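Long-range contacts in naphthalene dioxygenase large subunit (Rhodococcus sp., PDB 2B1X), which belongs to the Rieske non-haem iron oxygenase family, carrying an Fe2S2 cluster in its Rieske domain and a mononuclear iron ion in its catalytic domain: residues A[59-64]-A[101-106]; A[69-74]-A[83-88]; A[144-149]-A[157-162]. All coordinates share one frame; numbering follows the deposited sequence.

Interaction 1 of 3, residues A[59-64]-A[101-106]; sequences GDYVVR and GNTSHF
Y61 lies flat against G101 where strand 60-66 of the Rieske domain pairs antiparallel with strand 100-102. The Y61-G101 pair is hydrogen-bonded, the N-H of each residue donating to the O of the other, and the next bond runs from T103 N to G59 O. At Y61, CG stands between the backbone N and the carbonyl carbon (chi1 69°), which folds the ring back over the neighbouring strand. From CB outward the ring runs along the G101 backbone: Y61 CD2 sits 3.4 Å from G101 O, and Y61 CZ 3.6 Å from G101 N. G101 has no side chain, and its CA lies over this face as a CH-pi donor, 4.0 Å from the Y61 ring centroid. Y61 CE2 also touches T103 CG2 at 3.9 Å. The opposite face of the Y61 ring takes the edge of the F106 ring in a T-shaped stack, the Y61 and F106 centroids 5.5 Å apart. At the tip, OH is hydrogen-bonded to a water, which gives only a weak bond to N102 O. On the other face of the sheet D60 and N102 meet with carboxylate and amide planes almost perpendicular. E57 N binds D60 OD2, and R58 O also engages the N102 amide. N102 ND2 reaches D60 OD1 at 2.9 Å from above the carboxylate plane, along a nearly straight N-H line.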
loop_
_atom_site.group_PDB
_atom_site.type_symbol
_atom_site.label_atom_id
_atom_site.label_comp_id
_atom_site.label_asym_id
_atom_site.label_seq_id
_atom_site.Cartn_x
_atom_site.Cartn_y
_atom_site.Cartn_z
ATOM N N GLY A 59 -31.596 -21.668 0.256
ATOM C CA GLY A 59 -30.852 -20.945 -0.766
ATOM C C GLY A 59 -30.059 -19.739 -0.264
ATOM O O GLY A 59 -29.117 -19.271 -0.954
ATOM N N ASP A 60 -30.444 -19.207 0.899
ATOM C CA ASP A 60 -29.743 -18.077 1.533
ATOM C C ASP A 60 -28.283 -18.465 1.851
ATOM O O ASP A 60 -27.993 -19.594 2.290
ATOM C CB ASP A 60 -30.429 -17.651 2.824
ATOM C CG ASP A 60 -31.732 -16.860 2.606
ATOM O OD1 ASP A 60 -32.100 -16.505 1.462
ATOM O OD2 ASP A 60 -32.487 -16.554 3.551
ATOM N N TYR A 61 -27.373 -17.527 1.627
ATOM C CA TYR A 61 -25.982 -17.744 1.989
ATOM C C TYR A 61 -25.292 -16.442 2.357
ATOM O O TYR A 61 -25.696 -15.371 1.890
ATOM C CB TYR A 61 -25.233 -18.409 0.817
ATOM C CG TYR A 61 -25.057 -17.502 -0.372
ATOM C CD1 TYR A 61 -23.954 -16.632 -0.455
ATOM C CD2 TYR A 61 -25.974 -17.528 -1.428
ATOM C CE1 TYR A 61 -23.789 -15.780 -1.558
ATOM C CE2 TYR A 61 -25.812 -16.723 -2.547
ATOM C CZ TYR A 61 -24.723 -15.839 -2.606
ATOM O OH TYR A 61 -24.542 -15.027 -3.704
ATOM N N VAL A 62 -24.223 -16.556 3.153
ATOM C CA VAL A 62 -23.304 -15.458 3.416
ATOM C C VAL A 62 -21.901 -16.054 3.212
ATOM O O VAL A 62 -21.728 -17.264 3.328
ATOM C CB VAL A 62 -23.450 -14.858 4.848
ATOM C CG1 VAL A 62 -24.806 -14.131 5.022
ATOM C CG2 VAL A 62 -23.291 -15.920 5.955
ATOM N N VAL A 63 -20.942 -15.215 2.863
ATOM C CA VAL A 63 -19.548 -15.640 2.740
ATOM C C VAL A 63 -18.722 -15.162 3.956
ATOM O O VAL A 63 -18.594 -13.967 4.197
ATOM C CB VAL A 63 -18.935 -15.168 1.429
ATOM C CG1 VAL A 63 -17.453 -15.610 1.348
ATOM C CG2 VAL A 63 -19.734 -15.743 0.203
ATOM N N ARG A 64 -18.127 -16.104 4.677
ATOM C CA ARG A 64 -17.460 -15.832 5.947
ATOM C C ARG A 64 -16.111 -16.528 6.025
ATOM O O ARG A 64 -15.754 -17.260 5.082
ATOM C CB ARG A 64 -18.390 -16.175 7.112
ATOM C CG ARG A 64 -19.683 -15.373 7.065
ATOM C CD ARG A 64 -19.509 -13.880 7.481
ATOM N NE ARG A 64 -20.655 -13.058 7.123
ATOM C CZ ARG A 64 -21.800 -12.988 7.816
ATOM N NH1 ARG A 64 -21.984 -13.701 8.938
ATOM N NH2 ARG A 64 -22.775 -12.207 7.387
ATOM N N GLY A 101 -26.508 -13.546 -0.469
ATOM C CA GLY A 101 -27.483 -13.697 -1.534
ATOM C C GLY A 101 -28.369 -14.916 -1.340
ATOM O O GLY A 101 -28.403 -15.518 -0.272
ATOM N N ASN A 102 -29.064 -15.294 -2.397
ATOM C CA ASN A 102 -29.862 -16.510 -2.400
ATOM C C ASN A 102 -29.676 -17.150 -3.760
ATOM O O ASN A 102 -29.806 -16.487 -4.794
ATOM C CB ASN A 102 -31.355 -16.211 -2.139
ATOM C CG ASN A 102 -32.222 -17.460 -2.173
ATOM O OD1 ASN A 102 -32.506 -18.010 -3.246
ATOM N ND2 ASN A 102 -32.667 -17.910 -1.000
ATOM N N THR A 103 -29.333 -18.436 -3.744
ATOM C CA THR A 103 -29.214 -19.230 -4.939
ATOM C C THR A 103 -29.433 -20.727 -4.667
ATOM O O THR A 103 -29.156 -21.228 -3.573
ATOM C CB THR A 103 -27.852 -18.944 -5.656
ATOM O OG1 THR A 103 -27.895 -19.541 -6.940
ATOM C CG2 THR A 103 -26.650 -19.617 -4.966
ATOM N N SER A 104 -29.941 -21.439 -5.670
ATOM C CA SER A 104 -30.074 -22.880 -5.572
ATOM C C SER A 104 -28.778 -23.579 -5.984
ATOM O O SER A 104 -28.529 -24.718 -5.576
ATOM C CB SER A 104 -31.238 -23.369 -6.444
ATOM O OG SER A 104 -30.947 -23.220 -7.824
ATOM N N HIS A 105 -27.957 -22.889 -6.776
ATOM C CA HIS A 105 -26.714 -23.461 -7.353
ATOM C C HIS A 105 -25.571 -22.438 -7.430
ATOM O O HIS A 105 -25.811 -21.231 -7.537
ATOM C CB HIS A 105 -26.937 -24.024 -8.774
ATOM C CG HIS A 105 -27.863 -25.202 -8.820
ATOM N ND1 HIS A 105 -29.215 -25.082 -8.589
ATOM C CD2 HIS A 105 -27.630 -26.523 -9.027
ATOM C CE1 HIS A 105 -29.782 -26.277 -8.678
ATOM N NE2 HIS A 105 -28.843 -27.168 -8.943
ATOM N N PHE A 106 -24.343 -22.948 -7.392
ATOM C CA PHE A 106 -23.140 -22.138 -7.532
ATOM C C PHE A 106 -22.452 -22.637 -8.789
ATOM O O PHE A 106 -22.064 -23.793 -8.877
ATOM C CB PHE A 106 -22.200 -22.255 -6.322
ATOM C CG PHE A 106 -22.820 -21.799 -5.042
ATOM C CD1 PHE A 106 -23.180 -22.721 -4.070
ATOM C CD2 PHE A 106 -23.036 -20.440 -4.801
ATOM C CE1 PHE A 106 -23.769 -22.307 -2.888
ATOM C CE2 PHE A 106 -23.617 -20.019 -3.609
ATOM C CZ PHE A 106 -23.999 -20.962 -2.651
HETATM O O HOH W 1 -26.743 -15.317 -5.508
#

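Interaction 2 of 3, residues A[69-74]-A[83-88]. With FES (Fe2/s2 (inorganic) cluster), chain H.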
loop_
_atom_site.group_PDB
_atom_site.type_symbol
_atom_site.label_atom_id
_atom_site.label_comp_id
_atom_site.label_asym_id
_atom_site.label_seq_id
_atom_site.Cartn_x
_atom_site.Cartn_y
_atom_site.Cartn_z
ATOM N N ASP A 69 -9.098 -18.292 4.892
ATOM C CA ASP A 69 -9.996 -19.238 4.212
ATOM C C ASP A 69 -11.417 -18.714 4.147
ATOM O O ASP A 69 -11.984 -18.273 5.160
ATOM C CB ASP A 69 -10.009 -20.609 4.850
ATOM C CG ASP A 69 -8.797 -21.415 4.470
ATOM O OD1 ASP A 69 -8.642 -21.738 3.262
ATOM O OD2 ASP A 69 -7.944 -21.734 5.326
ATOM N N GLN A 70 -11.992 -18.827 2.950
ATOM C CA GLN A 70 -13.285 -18.287 2.668
ATOM C C GLN A 70 -14.304 -19.409 2.494
ATOM O O GLN A 70 -14.068 -20.335 1.718
ATOM C CB GLN A 70 -13.185 -17.421 1.411
ATOM C CG GLN A 70 -14.367 -16.494 1.223
ATOM C CD GLN A 70 -14.288 -15.755 -0.103
ATOM O OE1 GLN A 70 -14.367 -16.375 -1.120
ATOM N NE2 GLN A 70 -14.149 -14.434 -0.074
ATOM N N PHE A 71 -15.432 -19.306 3.215
ATOM C CA PHE A 71 -16.457 -20.339 3.241
ATOM C C PHE A 71 -17.809 -19.788 2.883
ATOM O O PHE A 71 -18.175 -18.704 3.339
ATOM C CB PHE A 71 -16.529 -21.018 4.624
ATOM C CG PHE A 71 -15.331 -21.839 4.937
ATOM C CD1 PHE A 71 -14.211 -21.260 5.555
ATOM C CD2 PHE A 71 -15.286 -23.191 4.563
ATOM C CE1 PHE A 71 -13.058 -22.031 5.821
ATOM C CE2 PHE A 71 -14.140 -23.974 4.823
ATOM C CZ PHE A 71 -13.020 -23.383 5.434
ATOM N N ILE A 72 -18.552 -20.519 2.049
ATOM C CA ILE A 72 -19.983 -20.237 1.879
ATOM C C ILE A 72 -20.746 -20.902 3.030
ATOM O O ILE A 72 -20.619 -22.118 3.259
ATOM C CB ILE A 72 -20.496 -20.816 0.518
ATOM C CG1 ILE A 72 -19.803 -20.139 -0.662
ATOM C CG2 ILE A 72 -21.977 -20.654 0.384
ATOM C CD1 ILE A 72 -19.883 -21.009 -1.934
ATOM N N VAL A 73 -21.535 -20.109 3.753
ATOM C CA VAL A 73 -22.333 -20.653 4.825
ATOM C C VAL A 73 -23.767 -20.490 4.367
ATOM O O VAL A 73 -24.208 -19.378 4.169
ATOM C CB VAL A 73 -22.048 -19.922 6.183
ATOM C CG1 VAL A 73 -22.971 -20.467 7.313
ATOM C CG2 VAL A 73 -20.584 -20.089 6.551
ATOM N N CYS A 74 -24.472 -21.592 4.148
ATOM C CA CYS A 74 -25.780 -21.506 3.503
ATOM C C CYS A 74 -26.808 -22.460 4.083
ATOM O O CYS A 74 -26.466 -23.397 4.801
ATOM C CB CYS A 74 -25.655 -21.704 1.990
ATOM S SG CYS A 74 -25.075 -23.338 1.460
ATOM N N GLY A 83 -21.431 -25.461 5.288
ATOM C CA GLY A 83 -20.264 -24.614 5.167
ATOM C C GLY A 83 -19.362 -25.235 4.101
ATOM O O GLY A 83 -18.864 -26.336 4.297
ATOM N N HIS A 84 -19.194 -24.525 2.977
ATOM C CA HIS A 84 -18.429 -24.990 1.825
ATOM C C HIS A 84 -17.245 -24.097 1.586
ATOM O O HIS A 84 -17.423 -22.889 1.464
ATOM C CB HIS A 84 -19.244 -24.839 0.533
ATOM C CG HIS A 84 -20.597 -25.463 0.552
ATOM N ND1 HIS A 84 -20.799 -26.819 0.758
ATOM C CD2 HIS A 84 -21.815 -24.929 0.307
ATOM C CE1 HIS A 84 -22.091 -27.077 0.690
ATOM N NE2 HIS A 84 -22.723 -25.955 0.393
ATOM N N LEU A 85 -16.049 -24.660 1.427
ATOM C CA LEU A 85 -14.912 -23.872 0.994
ATOM C C LEU A 85 -15.230 -23.228 -0.357
ATOM O O LEU A 85 -15.629 -23.919 -1.318
ATOM C CB LEU A 85 -13.625 -24.737 0.894
ATOM C CG LEU A 85 -12.346 -23.996 0.447
ATOM C CD1 LEU A 85 -11.854 -23.115 1.595
ATOM C CD2 LEU A 85 -11.241 -24.995 0.007
ATOM N N ASN A 86 -15.035 -21.912 -0.453
ATOM C CA ASN A 86 -15.425 -21.167 -1.643
ATOM C C ASN A 86 -14.379 -21.231 -2.759
ATOM O O ASN A 86 -13.854 -20.200 -3.224
ATOM C CB ASN A 86 -15.744 -19.728 -1.273
ATOM C CG ASN A 86 -16.384 -18.961 -2.416
ATOM O OD1 ASN A 86 -16.879 -19.552 -3.369
ATOM N ND2 ASN A 86 -16.339 -17.627 -2.338
ATOM N N ALA A 87 -14.103 -22.451 -3.201
ATOM C CA ALA A 87 -12.992 -22.745 -4.097
ATOM C C ALA A 87 -13.420 -23.920 -4.923
ATOM O O ALA A 87 -13.574 -25.020 -4.395
ATOM C CB ALA A 87 -11.708 -23.073 -3.299
ATOM N N CYS A 88 -13.624 -23.688 -6.220
ATOM C CA CYS A 88 -13.958 -24.731 -7.174
ATOM C C CYS A 88 -12.905 -25.838 -7.126
ATOM O O CYS A 88 -11.711 -25.564 -6.958
ATOM C CB CYS A 88 -14.031 -24.129 -8.588
ATOM S SG CYS A 88 -14.535 -25.313 -9.870
HETATM FE FE1 FES H . -12.583 -24.807 -13.804
HETATM FE FE2 FES H . -14.142 -23.924 -11.710
HETATM S S1 FES H . -14.813 -24.926 -13.575
HETATM S S2 FES H . -11.946 -23.622 -12.030
#
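F71, I72 and V73 face L85, H84 and G83 across an antiparallel beta hairpin of the Rieske domain, the N-to-C directions of the short strand segments 145° apart; I72-H84 is the hydrogen-bonded pair, flanked by two non-hydrogen-bonded ones. Past the last pair, N86 turns the chain in an inverse gamma turn while its N still bonds Q70 O at 2.9 Å. The Q70 and N86 side chains run side by side, their amide planes 29° apart. N86 ND2 gives a short 2.6 Å bond to Q70 OE1, arriving from above the carbonyl plane and well bent. Q94 NE2 is a second donor to Q70 OE1, and C96 O a second acceptor for N86 ND2, so both amides are held in a buried polar network. The I72 side chain crosses that of N86 at about a right angle, I72 CD1 coming 3.6 Å from N86 OD1. On the face of F71 and L85, L85 CD1 sits 3.9 Å above the F71 ring plane, towards its rim; F387 of the second subunit packs on both residues. On the opposite face, C74 SG lies oblique to the H84 ring, 3.7 Å from H84 NE2, and that nitrogen is hydrogen-bonded to N117 O. Beyond the turn the chain runs to the Fe2S2 cluster, where C88 and C108 bind the same iron; C88 SG lies 2.3 Å from FE2.

Interaction 3 of 3, residues A[144-149]-A[157-162]; sequences PMPNLA and GSLDPH
M145 and P146, just before strand 147-151 of a beta hairpin, and N147, its first residue, meet S158, the last residue of strand 154-158, and the loop L159-P161 beyond it. The two bonds of the N147-S158 pair, N147 N to S158 O at 3.0 Å and S158 N to N147 O at 2.9 Å, fix the register. M145 leaves its backbone with CG anti to N, then bends at both following torsions (chi2 65°, chi3 75°), which curls the thioether back across the hairpin. It crosses L159 at about a right angle, M145 SD touching L159 CD1 at 3.8 Å. P146, by contrast, lies alongside L159 and points the same way: its CD meets L159 CD1 at 4.1 Å, while CG rests 3.4 Å from L159 O. Further out, P146 CB packs against P161 CD. The amide of N147 turns to the other side of the hairpin. There N147 ND2 bonds D160 O at 2.8 Å, almost straight, in the plane of both groups and on a carbonyl lone pair. S158 OG accepts from D160 N in an ST turn and is also hydrogen-bonded to H44 O, and D160 OD1 accepts from H162 N in an Asx turn. F387 of the second subunit packs on P146, and Q386 of that subunit on L159. The chemistry is therefore divided: apolar side chains pack the strand ends together, M145 also meeting F71, I66 and L49 of its own chain, while side-chain hydrogen bonds to backbone groups brace the chain beyond the strand.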
loop_
_atom_site.group_PDB
_atom_site.type_symbol
_atom_site.label_atom_id
_atom_site.label_comp_id
_atom_site.label_asym_id
_atom_site.label_seq_id
_atom_site.Cartn_x
_atom_site.Cartn_y
_atom_site.Cartn_z
ATOM N N PRO A 144 -16.181 -29.532 2.393
ATOM C CA PRO A 144 -16.914 -29.126 3.583
ATOM C C PRO A 144 -15.958 -28.520 4.611
ATOM O O PRO A 144 -14.768 -28.872 4.648
ATOM C CB PRO A 144 -17.499 -30.453 4.120
ATOM C CG PRO A 144 -17.189 -31.507 3.143
ATOM C CD PRO A 144 -16.067 -31.002 2.274
ATOM N N MET A 145 -16.468 -27.576 5.387
ATOM C CA MET A 145 -15.861 -27.217 6.678
ATOM C C MET A 145 -15.676 -28.530 7.464
ATOM O O MET A 145 -16.640 -29.266 7.647
ATOM C CB MET A 145 -16.819 -26.289 7.435
ATOM C CG MET A 145 -16.390 -25.899 8.867
ATOM S SD MET A 145 -14.852 -24.899 8.773
ATOM C CE MET A 145 -15.636 -23.357 8.196
ATOM N N PRO A 146 -14.448 -28.840 7.883
ATOM C CA PRO A 146 -14.158 -30.108 8.559
ATOM C C PRO A 146 -15.042 -30.330 9.773
ATOM O O PRO A 146 -15.483 -31.437 9.976
ATOM C CB PRO A 146 -12.685 -29.957 8.962
ATOM C CG PRO A 146 -12.120 -29.026 7.922
ATOM C CD PRO A 146 -13.228 -28.024 7.682
ATOM N N ASN A 147 -15.289 -29.289 10.565
ATOM C CA ASN A 147 -16.217 -29.388 11.667
ATOM C C ASN A 147 -17.172 -28.180 11.673
ATOM O O ASN A 147 -16.732 -27.031 11.703
ATOM C CB ASN A 147 -15.449 -29.515 12.994
ATOM C CG ASN A 147 -15.578 -30.884 13.614
ATOM O OD1 ASN A 147 -16.677 -31.385 13.792
ATOM N ND2 ASN A 147 -14.464 -31.479 13.969
ATOM N N LEU A 148 -18.471 -28.451 11.611
ATOM C CA LEU A 148 -19.465 -27.380 11.604
ATOM C C LEU A 148 -20.555 -27.681 12.614
ATOM O O LEU A 148 -21.049 -28.807 12.678
ATOM C CB LEU A 148 -20.094 -27.216 10.211
ATOM C CG LEU A 148 -21.078 -26.047 9.959
ATOM C CD1 LEU A 148 -20.374 -24.717 9.739
ATOM C CD2 LEU A 148 -21.991 -26.350 8.739
ATOM N N ALA A 149 -20.944 -26.679 13.392
ATOM C CA ALA A 149 -21.974 -26.871 14.420
ATOM C C ALA A 149 -22.605 -25.554 14.817
ATOM O O ALA A 149 -22.088 -24.486 14.514
ATOM C CB ALA A 149 -21.402 -27.582 15.689
ATOM N N GLY A 157 -17.349 -22.897 13.032
ATOM C CA GLY A 157 -16.597 -23.898 12.310
ATOM C C GLY A 157 -15.208 -24.085 12.852
ATOM O O GLY A 157 -14.610 -23.180 13.489
ATOM N N SER A 158 -14.690 -25.278 12.641
ATOM C CA SER A 158 -13.311 -25.570 13.000
ATOM C C SER A 158 -12.646 -26.259 11.814
ATOM O O SER A 158 -13.268 -27.072 11.112
ATOM C CB SER A 158 -13.219 -26.433 14.269
ATOM O OG SER A 158 -11.905 -26.972 14.390
ATOM N N LEU A 159 -11.384 -25.927 11.596
ATOM C CA LEU A 159 -10.605 -26.548 10.529
ATOM C C LEU A 159 -10.091 -27.953 10.886
ATOM O O LEU A 159 -9.505 -28.648 10.032
ATOM C CB LEU A 159 -9.439 -25.617 10.168
ATOM C CG LEU A 159 -9.610 -24.733 8.930
ATOM C CD1 LEU A 159 -11.054 -24.626 8.346
ATOM C CD2 LEU A 159 -8.929 -23.374 9.067
ATOM N N ASP A 160 -10.283 -28.351 12.145
ATOM C CA ASP A 160 -9.730 -29.584 12.691
ATOM C C ASP A 160 -10.829 -30.663 12.739
ATOM O O ASP A 160 -11.835 -30.515 13.453
ATOM C CB ASP A 160 -9.145 -29.294 14.082
ATOM C CG ASP A 160 -8.568 -30.528 14.772
ATOM O OD1 ASP A 160 -8.531 -31.643 14.191
ATOM O OD2 ASP A 160 -8.095 -30.441 15.914
ATOM N N PRO A 161 -10.682 -31.704 11.927
ATOM C CA PRO A 161 -11.679 -32.775 11.879
ATOM C C PRO A 161 -11.787 -33.521 13.203
ATOM O O PRO A 161 -12.837 -34.114 13.464
ATOM C CB PRO A 161 -11.173 -33.692 10.741
ATOM C CG PRO A 161 -9.809 -33.319 10.509
ATOM C CD PRO A 161 -9.587 -31.924 10.974
ATOM N N HIS A 162 -10.747 -33.444 14.035
ATOM C CA HIS A 162 -10.691 -34.176 15.309
ATOM C C HIS A 162 -10.920 -33.271 16.531
ATOM O O HIS A 162 -10.630 -33.662 17.657
ATOM C CB HIS A 162 -9.355 -34.920 15.443
ATOM C CG HIS A 162 -9.029 -35.785 14.272
ATOM N ND1 HIS A 162 -9.826 -36.841 13.885
ATOM C CD2 HIS A 162 -8.010 -35.736 13.381
ATOM C CE1 HIS A 162 -9.308 -37.414 12.816
ATOM N NE2 HIS A 162 -8.207 -36.760 12.485
#

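How the interactions relate
Interactions 1 and 2 both reach one four-stranded sheet, in which strands 60-66 and 69-75 are neighbours; R64 O and F71 N, 2.8 Å apart, are a probable bond between them, and their centres are 10 Å apart. The strands of interaction 3 belong to a separate three-stranded sheet that meets the hairpin of interaction 2 (centres 12 Å apart), with G83 O 2.9 Å from M145 N and the F71 ring against M145 and L159. Interactions 1 and 3 do not touch, their nearest atoms being about 7 Å apart. Segment 83-88 reaches the Fe2S2 cluster directly through C88, while the F106 side chain of interaction 1 stays about 10 Å from it. Interactions 2 and 3 both border the second subunit at F387.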